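PDB 3WV4: Non-ribosomal peptide synthetase from Streptomyces halstedii, which belongs to the AMP-binding enzyme family of the ANL clan, and is present here as its large N-terminal portion, built of helices packed on several beta sheets. Local coordinates for residues L381-P384 / G385-G388; S170-A173 / D174-L178; T72-E75 / L76-H79; E151-A154 / D155-R158. One frame throughout, in Å; residues are numbered along the deposited sequence.

Contact 1 of 4, residues L381-P384 / G385-G388; sequences LLPP and GEPG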
ATOM      1  N   LEU A 381     -18.505  -4.100 -25.375  1.00 54.65           N
ATOM      2  CA  LEU A 381     -17.999  -2.763 -25.164  1.00 59.41           C
ATOM      3  C   LEU A 381     -19.116  -1.769 -25.382  1.00 57.07           C
ATOM      4  O   LEU A 381     -19.840  -1.854 -26.384  1.00 53.79           O
ATOM      5  CB  LEU A 381     -16.865  -2.479 -26.135  1.00 66.40           C
ATOM      6  CG  LEU A 381     -15.885  -1.416 -25.676  1.00 72.41           C
ATOM      7  CD1 LEU A 381     -14.620  -2.111 -25.192  1.00 76.14           C
ATOM      8  CD2 LEU A 381     -15.575  -0.405 -26.792  1.00 75.62           C
ATOM      9  N   LEU A 382     -19.281  -0.838 -24.440  1.00 51.45           N
ATOM     10  CA  LEU A 382     -20.255   0.246 -24.599  1.00 48.28           C
ATOM     11  C   LEU A 382     -19.511   1.444 -25.155  1.00 52.81           C
ATOM     12  O   LEU A 382     -18.278   1.512 -25.062  1.00 50.18           O
ATOM     13  CB  LEU A 382     -20.912   0.607 -23.269  1.00 44.52           C
ATOM     14  CG  LEU A 382     -22.278   0.084 -22.824  1.00 44.39           C
ATOM     15  CD1 LEU A 382     -22.881  -0.909 -23.801  1.00 45.69           C
ATOM     16  CD2 LEU A 382     -22.295  -0.443 -21.404  1.00 41.75           C
ATOM     17  N   PRO A 383     -20.249   2.383 -25.771  1.00 58.95           N
ATOM     18  CA  PRO A 383     -19.644   3.626 -26.224  1.00 61.57           C
ATOM     19  C   PRO A 383     -19.704   4.680 -25.128  1.00 60.34           C
ATOM     20  O   PRO A 383     -20.384   4.469 -24.123  1.00 54.49           O
ATOM     21  CB  PRO A 383     -20.518   4.035 -27.416  1.00 61.81           C
ATOM     22  CG  PRO A 383     -21.866   3.492 -27.077  1.00 63.07           C
ATOM     23  CD  PRO A 383     -21.653   2.263 -26.211  1.00 62.44           C
ATOM     24  N   PRO A 384     -18.991   5.806 -25.325  1.00 58.83           N
ATOM     25  CA  PRO A 384     -18.915   6.858 -24.316  1.00 57.37           C
ATOM     26  C   PRO A 384     -20.288   7.326 -23.935  1.00 56.85           C
ATOM     27  O   PRO A 384     -21.184   7.302 -24.764  1.00 58.56           O
ATOM     28  CB  PRO A 384     -18.171   7.992 -25.032  1.00 61.56           C
ATOM     29  CG  PRO A 384     -17.346   7.323 -26.081  1.00 62.33           C
ATOM     30  CD  PRO A 384     -18.070   6.048 -26.455  1.00 62.33           C
ATOM     31  N   GLY A 385     -20.450   7.727 -22.678  1.00 54.09           N
ATOM     32  CA  GLY A 385     -21.726   8.215 -22.168  1.00 50.15           C
ATOM     33  C   GLY A 385     -22.624   7.112 -21.646  1.00 45.90           C
ATOM     34  O   GLY A 385     -23.483   7.354 -20.809  1.00 43.55           O
ATOM     35  N   GLU A 386     -22.392   5.883 -22.076  1.00 49.81           N
ATOM     36  CA  GLU A 386     -23.317   4.777 -21.746  1.00 53.22           C
ATOM     37  C   GLU A 386     -22.885   4.088 -20.454  1.00 52.69           C
ATOM     38  O   GLU A 386     -21.708   3.759 -20.306  1.00 49.12           O
ATOM     39  CB  GLU A 386     -23.399   3.744 -22.873  1.00 55.06           C
ATOM     40  CG  GLU A 386     -23.759   4.308 -24.249  1.00 55.94           C
ATOM     41  CD  GLU A 386     -25.209   4.704 -24.402  1.00 60.21           C
ATOM     42  OE1 GLU A 386     -26.004   4.498 -23.459  1.00 63.43           O
ATOM     43  OE2 GLU A 386     -25.562   5.204 -25.492  1.00 66.88           O
ATOM     44  N   PRO A 387     -23.837   3.857 -19.525  1.00 49.61           N
ATOM     45  CA  PRO A 387     -23.533   3.198 -18.240  1.00 48.70           C
ATOM     46  C   PRO A 387     -23.323   1.698 -18.379  1.00 46.10           C
ATOM     47  O   PRO A 387     -23.955   1.060 -19.194  1.00 48.82           O
ATOM     48  CB  PRO A 387     -24.784   3.469 -17.382  1.00 50.24           C
ATOM     49  CG  PRO A 387     -25.595   4.486 -18.125  1.00 54.29           C
ATOM     50  CD  PRO A 387     -25.234   4.327 -19.581  1.00 53.18           C
ATOM     51  N   GLY A 388     -22.439   1.135 -17.562  1.00 43.72           N
ATOM     52  CA  GLY A 388     -22.152  -0.307 -17.576  1.00 39.13           C
ATOM     53  C   GLY A 388     -21.203  -0.687 -16.475  1.00 38.22           C
ATOM     54  O   GLY A 388     -20.843   0.134 -15.641  1.00 37.38           O
TER
HETATM   55  O   HOH W   1     -19.266   4.822 -21.131  1.00 29.88           O
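L382 and E386 meet through aliphatic carbon, CG of L382 lying 3.8 Å from CB of E386, and the two side chains cross at about a right angle. The end of the leucine is directed toward P387 and G388, though the placement of its methyls is doubtful because chi2 (4°) is nearly eclipsed. The P383 ring also lies against the E386 chain, crossing it obliquely, CG to CG 3.5 Å; the chain then bends at chi2 (-74°), turning the carboxylate aside beyond CG.

What brings these side chains together is a type II beta turn from P383 to E386. Its closing bond runs from E386 N to P383 O at 3.2 Å. A water donates to the same P383 O and also to E386 O, at 2.8 Å from the latter, bridging the two arms of the turn. P384 suits the second turn position because its ring fixes the phi that position needs. G385, third, has a positive phi (87°), where a side chain would press on the preceding carbonyl oxygen.

Exposed at the protein surface, the turn is part of the loop that links strand 371-375 to its antiparallel partner 388-393. L382 pairs through its backbone with I374 of the former strand, while G385 and G388 bond to L431 and G429 of strand 427-431.

Contact 2 of 4, residues S170-A173 / D174-L178; sequences SLWA and DVERL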
ATOM      1  N   SER A 170      11.516  -9.220  20.964  1.00 53.69           N
ATOM      2  CA  SER A 170      12.373 -10.319  21.238  1.00 53.78           C
ATOM      3  C   SER A 170      13.157 -10.636  19.960  1.00 48.49           C
ATOM      4  O   SER A 170      14.410 -10.661  19.968  1.00 47.17           O
ATOM      5  CB  SER A 170      11.583 -11.507  21.804  1.00 55.55           C
ATOM      6  OG  SER A 170      11.257 -12.448  20.802  1.00 61.81           O
ATOM      7  N   LEU A 171      12.453 -10.867  18.853  1.00 43.53           N
ATOM      8  CA  LEU A 171      13.179 -11.289  17.645  1.00 40.14           C
ATOM      9  C   LEU A 171      14.067 -10.204  17.072  1.00 36.95           C
ATOM     10  O   LEU A 171      15.013 -10.508  16.372  1.00 38.08           O
ATOM     11  CB  LEU A 171      12.296 -11.817  16.533  1.00 40.90           C
ATOM     12  CG  LEU A 171      11.585 -10.780  15.645  1.00 43.20           C
ATOM     13  CD1 LEU A 171      12.434 -10.426  14.420  1.00 39.85           C
ATOM     14  CD2 LEU A 171      10.232 -11.302  15.208  1.00 40.61           C
ATOM     15  N   TRP A 172      13.782  -8.943  17.347  1.00 37.74           N
ATOM     16  CA  TRP A 172      14.646  -7.877  16.879  1.00 38.66           C
ATOM     17  C   TRP A 172      16.044  -7.972  17.476  1.00 42.22           C
ATOM     18  O   TRP A 172      16.982  -7.586  16.829  1.00 37.99           O
ATOM     19  CB  TRP A 172      14.044  -6.469  17.081  1.00 39.31           C
ATOM     20  CG  TRP A 172      14.486  -5.529  15.975  1.00 38.49           C
ATOM     21  CD1 TRP A 172      15.339  -4.468  16.083  1.00 37.21           C
ATOM     22  CD2 TRP A 172      14.114  -5.614  14.588  1.00 36.89           C
ATOM     23  NE1 TRP A 172      15.519  -3.895  14.849  1.00 39.03           N
ATOM     24  CE2 TRP A 172      14.793  -4.589  13.914  1.00 37.60           C
ATOM     25  CE3 TRP A 172      13.296  -6.480  13.850  1.00 39.52           C
ATOM     26  CZ2 TRP A 172      14.666  -4.395  12.541  1.00 39.03           C
ATOM     27  CZ3 TRP A 172      13.152  -6.276  12.481  1.00 38.14           C
ATOM     28  CH2 TRP A 172      13.842  -5.256  11.841  1.00 36.71           C
ATOM     29  N   ALA A 173      16.184  -8.505  18.698  1.00 41.67           N
ATOM     30  CA  ALA A 173      17.534  -8.682  19.255  1.00 43.66           C
ATOM     31  C   ALA A 173      18.404  -9.489  18.307  1.00 43.37           C
ATOM     32  O   ALA A 173      19.558  -9.134  18.041  1.00 45.42           O
ATOM     33  CB  ALA A 173      17.473  -9.369  20.635  1.00 45.55           C
ATOM     34  N   ASP A 174      17.853 -10.590  17.815  1.00 42.96           N
ATOM     35  CA  ASP A 174      18.554 -11.434  16.853  1.00 45.61           C
ATOM     36  C   ASP A 174      18.828 -10.724  15.563  1.00 45.04           C
ATOM     37  O   ASP A 174      19.898 -10.888  15.001  1.00 48.77           O
ATOM     38  CB  ASP A 174      17.733 -12.705  16.561  1.00 49.51           C
ATOM     39  CG  ASP A 174      17.597 -13.586  17.794  1.00 53.29           C
ATOM     40  OD1 ASP A 174      18.520 -13.529  18.667  1.00 49.12           O
ATOM     41  OD2 ASP A 174      16.568 -14.303  17.888  1.00 54.84           O
ATOM     42  N   VAL A 175      17.853  -9.965  15.063  1.00 42.91           N
ATOM     43  CA  VAL A 175      18.036  -9.270  13.788  1.00 40.52           C
ATOM     44  C   VAL A 175      19.193  -8.302  13.920  1.00 38.58           C
ATOM     45  O   VAL A 175      19.957  -8.098  12.979  1.00 37.75           O
ATOM     46  CB  VAL A 175      16.764  -8.530  13.315  1.00 38.91           C
ATOM     47  CG1 VAL A 175      17.066  -7.552  12.184  1.00 40.65           C
ATOM     48  CG2 VAL A 175      15.728  -9.514  12.829  1.00 40.45           C
ATOM     49  N   GLU A 176      19.306  -7.658  15.067  1.00 38.83           N
ATOM     50  CA  GLU A 176      20.435  -6.735  15.277  1.00 41.19           C
ATOM     51  C   GLU A 176      21.793  -7.463  15.291  1.00 40.67           C
ATOM     52  O   GLU A 176      22.770  -6.988  14.679  1.00 40.78           O
ATOM     53  CB  GLU A 176      20.213  -5.925  16.555  1.00 45.12           C
ATOM     54  CG  GLU A 176      19.111  -4.908  16.345  1.00 49.59           C
ATOM     55  CD  GLU A 176      18.800  -4.066  17.558  1.00 56.51           C
ATOM     56  OE1 GLU A 176      18.799  -4.604  18.698  1.00 60.86           O
ATOM     57  OE2 GLU A 176      18.484  -2.873  17.349  1.00 60.44           O
ATOM     58  N   ARG A 177      21.848  -8.612  15.945  1.00 41.19           N
ATOM     59  CA  ARG A 177      23.074  -9.397  15.940  1.00 47.14           C
ATOM     60  C   ARG A 177      23.409  -9.761  14.520  1.00 43.99           C
ATOM     61  O   ARG A 177      24.536  -9.655  14.084  1.00 42.49           O
ATOM     62  CB  ARG A 177      22.905 -10.675  16.717  1.00 51.73           C
ATOM     63  CG  ARG A 177      22.852 -10.546  18.228  1.00 59.96           C
ATOM     64  CD  ARG A 177      22.881 -11.960  18.879  1.00 63.80           C
ATOM     65  NE  ARG A 177      21.829 -12.882  18.331  1.00 64.18           N
ATOM     66  CZ  ARG A 177      22.004 -13.737  17.296  1.00 63.83           C
ATOM     67  NH1 ARG A 177      23.184 -13.848  16.673  1.00 65.07           N
ATOM     68  NH2 ARG A 177      20.998 -14.477  16.855  1.00 56.93           N
ATOM     69  N   LEU A 178      22.384 -10.180  13.783  1.00 45.97           N
ATOM     70  CA  LEU A 178      22.562 -10.582  12.408  1.00 42.30           C
ATOM     71  C   LEU A 178      22.995  -9.417  11.584  1.00 43.37           C
ATOM     72  O   LEU A 178      23.800  -9.559  10.675  1.00 39.18           O
ATOM     73  CB  LEU A 178      21.277 -11.134  11.854  1.00 43.06           C
ATOM     74  CG  LEU A 178      20.956 -12.537  12.388  1.00 44.28           C
ATOM     75  CD1 LEU A 178      19.493 -12.923  12.151  1.00 43.37           C
ATOM     76  CD2 LEU A 178      21.909 -13.557  11.777  1.00 45.68           C
TER
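V175 packs one helical turn on from L171 and W172, and its two methyls are divided mainly between them. CB sits 3.6 Å from the carbonyl O of W172. Methyl CG1, anti to the backbone N (chi1 166°), rests over the face of the indole: it is 3.9 Å from the centroid of the W172 six-membered ring and only 7° off the ring normal, a CH-pi contact. The other methyl, CG2, turns to L171 and lies 3.8 Å from its CD1, the two side chains running alongside and pointing the same way; it also borders the indole. A beta-branched residue suits the place because its two methyls serve two neighbours at once.

E176 takes the edge of the same indole. Its extended chain puts OE2 3.7 Å from CD1 of W172, near the ring plane, with carboxylate and ring planes 55° apart.

Backbone bonds such as E176 N to W172 O hold the turn that carries these side chains. On the exposed side, R177 folds back at chi3 to form a salt bridge with D174, NH2 to OD1 at 3.2 Å. The acceptor lies in the guanidinium plane, whereas the nitrogen comes from well above the carboxylate plane; a second bond, from NE, is weak.

Helix 168-180 uses its buried face to join two others. L171 packs on W86, and V175 on A82 and F83, all of helix 73-89, while W172 leans on Q107 and A110 of helix 106-116.

Contact 3 of 4, residues T72-E75 / L76-H79; sequences TYQE and LLNH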
ATOM      1  N   THR A  72      18.139   5.727   7.389  1.00 31.90           N
ATOM      2  CA  THR A  72      18.509   6.057   6.038  1.00 30.29           C
ATOM      3  C   THR A  72      18.207   4.880   5.148  1.00 28.62           C
ATOM      4  O   THR A  72      17.898   3.821   5.620  1.00 29.39           O
ATOM      5  CB  THR A  72      20.018   6.323   5.918  1.00 30.26           C
ATOM      6  OG1 THR A  72      20.719   5.117   6.206  1.00 29.86           O
ATOM      7  CG2 THR A  72      20.453   7.412   6.878  1.00 32.03           C
ATOM      8  N   TYR A  73      18.340   5.054   3.841  1.00 32.02           N
ATOM      9  CA  TYR A  73      18.130   3.928   2.910  1.00 31.72           C
ATOM     10  C   TYR A  73      19.117   2.821   3.155  1.00 34.62           C
ATOM     11  O   TYR A  73      18.736   1.641   3.102  1.00 37.15           O
ATOM     12  CB  TYR A  73      18.137   4.369   1.439  1.00 31.96           C
ATOM     13  CG  TYR A  73      16.794   4.841   1.051  1.00 30.80           C
ATOM     14  CD1 TYR A  73      16.478   6.165   1.077  1.00 31.05           C
ATOM     15  CD2 TYR A  73      15.770   3.923   0.783  1.00 32.71           C
ATOM     16  CE1 TYR A  73      15.191   6.578   0.791  1.00 30.76           C
ATOM     17  CE2 TYR A  73      14.496   4.323   0.488  1.00 29.66           C
ATOM     18  CZ  TYR A  73      14.210   5.648   0.490  1.00 30.48           C
ATOM     19  OH  TYR A  73      12.914   6.063   0.207  1.00 32.99           O
ATOM     20  N   GLN A  74      20.353   3.176   3.501  1.00 33.66           N
ATOM     21  CA  GLN A  74      21.324   2.156   3.890  1.00 37.22           C
ATOM     22  C   GLN A  74      20.872   1.356   5.088  1.00 34.29           C
ATOM     23  O   GLN A  74      20.917   0.142   5.058  1.00 33.80           O
ATOM     24  CB  GLN A  74      22.711   2.763   4.190  1.00 39.74           C
ATOM     25  CG  GLN A  74      23.758   1.704   4.454  1.00 42.33           C
ATOM     26  CD  GLN A  74      24.121   0.932   3.208  1.00 45.26           C
ATOM     27  OE1 GLN A  74      23.753  -0.243   3.041  1.00 45.05           O
ATOM     28  NE2 GLN A  74      24.874   1.580   2.323  1.00 51.51           N
ATOM     29  N   GLU A  75      20.420   2.049   6.129  1.00 35.72           N
ATOM     30  CA  GLU A  75      19.955   1.382   7.352  1.00 34.69           C
ATOM     31  C   GLU A  75      18.801   0.489   7.055  1.00 32.64           C
ATOM     32  O   GLU A  75      18.758  -0.618   7.529  1.00 31.18           O
ATOM     33  CB  GLU A  75      19.594   2.392   8.446  1.00 37.11           C
ATOM     34  CG  GLU A  75      20.831   3.060   9.083  1.00 41.60           C
ATOM     35  CD  GLU A  75      20.456   4.233   9.978  1.00 43.73           C
ATOM     36  OE1 GLU A  75      19.856   5.205   9.492  1.00 41.05           O
ATOM     37  OE2 GLU A  75      20.696   4.120  11.196  1.00 47.88           O
ATOM     38  N   LEU A  76      17.868   0.965   6.239  1.00 31.37           N
ATOM     39  CA  LEU A  76      16.693   0.138   5.919  1.00 31.55           C
ATOM     40  C   LEU A  76      17.113  -1.133   5.224  1.00 29.73           C
ATOM     41  O   LEU A  76      16.584  -2.208   5.477  1.00 30.00           O
ATOM     42  CB  LEU A  76      15.700   0.929   5.052  1.00 31.42           C
ATOM     43  CG  LEU A  76      14.546   0.109   4.515  1.00 32.18           C
ATOM     44  CD1 LEU A  76      13.776  -0.542   5.640  1.00 32.20           C
ATOM     45  CD2 LEU A  76      13.634   1.026   3.687  1.00 32.11           C
ATOM     46  N   LEU A  77      18.052  -1.008   4.304  1.00 29.52           N
ATOM     47  CA  LEU A  77      18.519  -2.176   3.553  1.00 32.67           C
ATOM     48  C   LEU A  77      19.245  -3.134   4.479  1.00 32.17           C
ATOM     49  O   LEU A  77      18.999  -4.309   4.431  1.00 31.13           O
ATOM     50  CB  LEU A  77      19.440  -1.746   2.386  1.00 33.09           C
ATOM     51  CG  LEU A  77      20.129  -2.841   1.625  1.00 35.46           C
ATOM     52  CD1 LEU A  77      19.146  -3.635   0.787  1.00 37.19           C
ATOM     53  CD2 LEU A  77      21.213  -2.236   0.728  1.00 38.28           C
ATOM     54  N   ASN A  78      20.110  -2.610   5.346  1.00 33.59           N
ATOM     55  CA  ASN A  78      20.821  -3.448   6.307  1.00 35.23           C
ATOM     56  C   ASN A  78      19.852  -4.302   7.135  1.00 35.82           C
ATOM     57  O   ASN A  78      19.978  -5.521   7.182  1.00 34.34           O
ATOM     58  CB  ASN A  78      21.678  -2.589   7.256  1.00 35.29           C
ATOM     59  CG  ASN A  78      22.894  -1.976   6.568  1.00 35.94           C
ATOM     60  OD1 ASN A  78      23.280  -2.396   5.494  1.00 34.87           O
ATOM     61  ND2 ASN A  78      23.472  -0.932   7.189  1.00 38.44           N
ATOM     62  N   HIS A  79      18.871  -3.640   7.751  1.00 35.89           N
ATOM     63  CA  HIS A  79      17.895  -4.318   8.590  1.00 32.79           C
ATOM     64  C   HIS A  79      17.032  -5.268   7.791  1.00 30.46           C
ATOM     65  O   HIS A  79      16.722  -6.369   8.278  1.00 30.41           O
ATOM     66  CB  HIS A  79      17.040  -3.310   9.303  1.00 33.68           C
ATOM     67  CG  HIS A  79      17.761  -2.555  10.368  1.00 34.90           C
ATOM     68  ND1 HIS A  79      17.775  -2.977  11.682  1.00 36.87           N
ATOM     69  CD2 HIS A  79      18.498  -1.416  10.335  1.00 34.20           C
ATOM     70  CE1 HIS A  79      18.470  -2.120  12.417  1.00 34.26           C
ATOM     71  NE2 HIS A  79      18.938  -1.179  11.624  1.00 35.01           N
TER
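The carbonyl O of E75 is approached twice by H79. The backbone N of H79 donates to it at 3.0 Å in an almost straight bond (175°), and the imidazole CD2 comes in beside it, presenting the ring edge with the oxygen near the ring plane. In H79, chi1 (-70°) sets CG beside the backbone N, and chi2 (-92°) turns the CD2 edge to the oxygen; the same ring stacks on W71.

One turn earlier, T72 and E75 hold each other reciprocally. E75 N donates to T72 OG1 at 3.1 Å, while T72 N donates to E75 OE1 at 2.8 Å, arriving on the anti side of the carboxylate and slightly out of its plane. Threonine suits the N-cap because its hydroxyl can accept from a backbone N-H at the first turn, which has no carbonyl of a preceding helical turn to bond to, and a glutamate three residues on is long enough to return to the cap. The carbonyl of T72 begins the regular helix bonding, taking L76 N at 2.9 Å.

Hydrophobic residues supply the inward face: L76 touches L51 and V109, L77 also lies on L51, and Y73 is buried with its OH bonded to A260 O. The exchange between T72 and E75 is a capping box, marking where strand 70-72 gives way to helix 73-89.

Contact 4 of 4, residues E151-A154 / D155-R158; sequences ETAA and DRLR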
ATOM      1  N   GLU A 151       4.461  -8.945  23.759  1.00 53.15           N
ATOM      2  CA  GLU A 151       4.171 -10.258  24.347  1.00 54.80           C
ATOM      3  C   GLU A 151       2.699 -10.466  24.649  1.00 50.98           C
ATOM      4  O   GLU A 151       2.180 -11.568  24.509  1.00 51.09           O
ATOM      5  CB  GLU A 151       5.025 -10.513  25.610  1.00 58.59           C
ATOM      6  CG  GLU A 151       6.448 -10.926  25.276  1.00 61.86           C
ATOM      7  CD  GLU A 151       6.526 -12.201  24.436  1.00 63.28           C
ATOM      8  OE1 GLU A 151       5.661 -13.115  24.597  1.00 69.29           O
ATOM      9  OE2 GLU A 151       7.469 -12.305  23.634  1.00 60.79           O
ATOM     10  N   THR A 152       2.018  -9.414  25.059  1.00 52.49           N
ATOM     11  CA  THR A 152       0.588  -9.533  25.333  1.00 55.71           C
ATOM     12  C   THR A 152      -0.105  -9.927  24.017  1.00 55.36           C
ATOM     13  O   THR A 152      -0.867 -10.890  23.966  1.00 53.46           O
ATOM     14  CB  THR A 152      -0.014  -8.272  26.021  1.00 59.61           C
ATOM     15  OG1 THR A 152       0.666  -7.092  25.589  1.00 68.38           O
ATOM     16  CG2 THR A 152       0.132  -8.372  27.538  1.00 64.18           C
ATOM     17  N   ALA A 153       0.202  -9.196  22.946  1.00 53.11           N
ATOM     18  CA  ALA A 153      -0.383  -9.481  21.624  1.00 48.36           C
ATOM     19  C   ALA A 153      -0.002 -10.857  21.129  1.00 47.34           C
ATOM     20  O   ALA A 153      -0.794 -11.522  20.496  1.00 43.89           O
ATOM     21  CB  ALA A 153       0.007  -8.404  20.606  1.00 45.87           C
ATOM     22  N   ALA A 154       1.224 -11.283  21.413  1.00 50.88           N
ATOM     23  CA  ALA A 154       1.651 -12.604  20.995  1.00 52.22           C
ATOM     24  C   ALA A 154       0.903 -13.664  21.795  1.00 51.55           C
ATOM     25  O   ALA A 154       0.654 -14.745  21.275  1.00 49.24           O
ATOM     26  CB  ALA A 154       3.163 -12.781  21.136  1.00 52.47           C
ATOM     27  N   ASP A 155       0.592 -13.398  23.058  1.00 56.34           N
ATOM     28  CA  ASP A 155      -0.223 -14.375  23.836  1.00 63.67           C
ATOM     29  C   ASP A 155      -1.635 -14.470  23.267  1.00 65.36           C
ATOM     30  O   ASP A 155      -2.156 -15.567  23.096  1.00 67.82           O
ATOM     31  CB  ASP A 155      -0.272 -14.052  25.326  1.00 63.89           C
ATOM     32  CG  ASP A 155       1.068 -14.310  26.009  1.00 72.34           C
ATOM     33  OD1 ASP A 155       1.750 -15.316  25.664  1.00 69.92           O
ATOM     34  OD2 ASP A 155       1.445 -13.498  26.876  1.00 71.84           O
ATOM     35  N   ARG A 156      -2.243 -13.337  22.942  1.00 62.85           N
ATOM     36  CA  ARG A 156      -3.543 -13.389  22.283  1.00 66.88           C
ATOM     37  C   ARG A 156      -3.480 -14.228  20.995  1.00 63.32           C
ATOM     38  O   ARG A 156      -4.358 -15.064  20.747  1.00 56.07           O
ATOM     39  CB  ARG A 156      -4.097 -11.992  22.052  1.00 73.57           C
ATOM     40  CG  ARG A 156      -4.513 -11.295  23.352  1.00 83.99           C
ATOM     41  CD  ARG A 156      -5.403 -10.073  23.104  1.00 91.95           C
ATOM     42  NE  ARG A 156      -4.949  -9.233  21.975  1.00 97.80           N
ATOM     43  CZ  ARG A 156      -4.047  -8.242  22.043  1.00 96.08           C
ATOM     44  NH1 ARG A 156      -3.469  -7.907  23.199  1.00 99.88           N
ATOM     45  NH2 ARG A 156      -3.711  -7.577  20.934  1.00 85.97           N
ATOM     46  N   LEU A 157      -2.418 -14.071  20.207  1.00 59.41           N
ATOM     47  CA  LEU A 157      -2.304 -14.846  18.970  1.00 58.95           C
ATOM     48  C   LEU A 157      -2.111 -16.320  19.187  1.00 58.51           C
ATOM     49  O   LEU A 157      -2.571 -17.106  18.365  1.00 57.84           O
ATOM     50  CB  LEU A 157      -1.188 -14.314  18.050  1.00 57.12           C
ATOM     51  CG  LEU A 157      -1.536 -13.115  17.163  1.00 57.80           C
ATOM     52  CD1 LEU A 157      -2.490 -12.130  17.813  1.00 58.45           C
ATOM     53  CD2 LEU A 157      -0.263 -12.412  16.719  1.00 57.57           C
ATOM     54  N   ARG A 158      -1.441 -16.699  20.274  1.00 58.52           N
ATOM     55  CA  ARG A 158      -1.248 -18.119  20.590  1.00 61.33           C
ATOM     56  C   ARG A 158      -2.560 -18.817  20.956  1.00 58.72           C
ATOM     57  O   ARG A 158      -2.678 -20.012  20.790  1.00 60.10           O
ATOM     58  CB  ARG A 158      -0.201 -18.333  21.705  1.00 60.68           C
ATOM     59  CG  ARG A 158       1.245 -18.163  21.243  1.00 63.80           C
ATOM     60  CD  ARG A 158       2.216 -17.898  22.398  1.00 62.77           C
ATOM     61  NE  ARG A 158       3.532 -17.465  21.910  1.00 57.06           N
ATOM     62  CZ  ARG A 158       4.241 -16.451  22.407  1.00 55.29           C
ATOM     63  NH1 ARG A 158       3.800 -15.718  23.424  1.00 60.99           N
ATOM     64  NH2 ARG A 158       5.396 -16.137  21.868  1.00 52.60           N
TER
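A salt-bridge network runs along helix 151-160, the connecting helix of a beta-alpha-beta unit, with R158 answering two acids, E151 and D155. Its NH1 is shared between them. OE1 of E151, seven residues back, is 3.4 Å away in a weak but straight bond (179°), and OD1 of D155, three residues back, is 3.1 Å away at a more bent angle (138°). Both oxygens lie in the guanidinium plane at its edge, and the E151 carboxylate is nearly coplanar with it. D155 instead is met from above its own carboxylate plane. The arginine probably offsets the repulsion between the two acids.

Two turns are spanned because the side chains lean toward each other: E151 bends at chi2 (-59°), while R158 stays extended from CG to NE. A154 lies under the guanidinium, its CB 3.8 Å from NH1 of R158; so small a side chain leaves the arginine room to lie close to the helix. R156 does likewise on another side, laying one face of its guanidinium over A153, with CZ 3.9 Å from the CA. Along the axis, backbone bonds such as D155 N to E151 O, 2.8 Å, keep the turns in step.

D150, just before the helix, accepts from A153 N and T152 OG1. R158 NH2 bonds to V165 O, while A154 and L157 press on V146, A148 and V165, so that the helix packs against the adjacent parallel strands 145-148 and 165-167.

How the contacts relate
All four contacts are local, each within one continuous run of residues, so none closes a long loop and none nests in or crosses another. From the N terminus, contact 3 starts helix 73-89 directly after strand 70-72. Contact 4 follows between strands 145-148 and 165-167, and contact 2 lies on helix 168-180, just after that second strand. Contacts 2 and 3 touch, W172 CZ2 lying 3.5 Å from H79 ND1, which joins two helices far apart in sequence; contact 4 comes within about 5 Å of contact 2 at the nearest atoms. Contact 1, the last, lies in the loop between the antiparallel strands 371-375 and 388-393, on the opposite side of the chain's centre from contact 2, their centres about 56 Å apart.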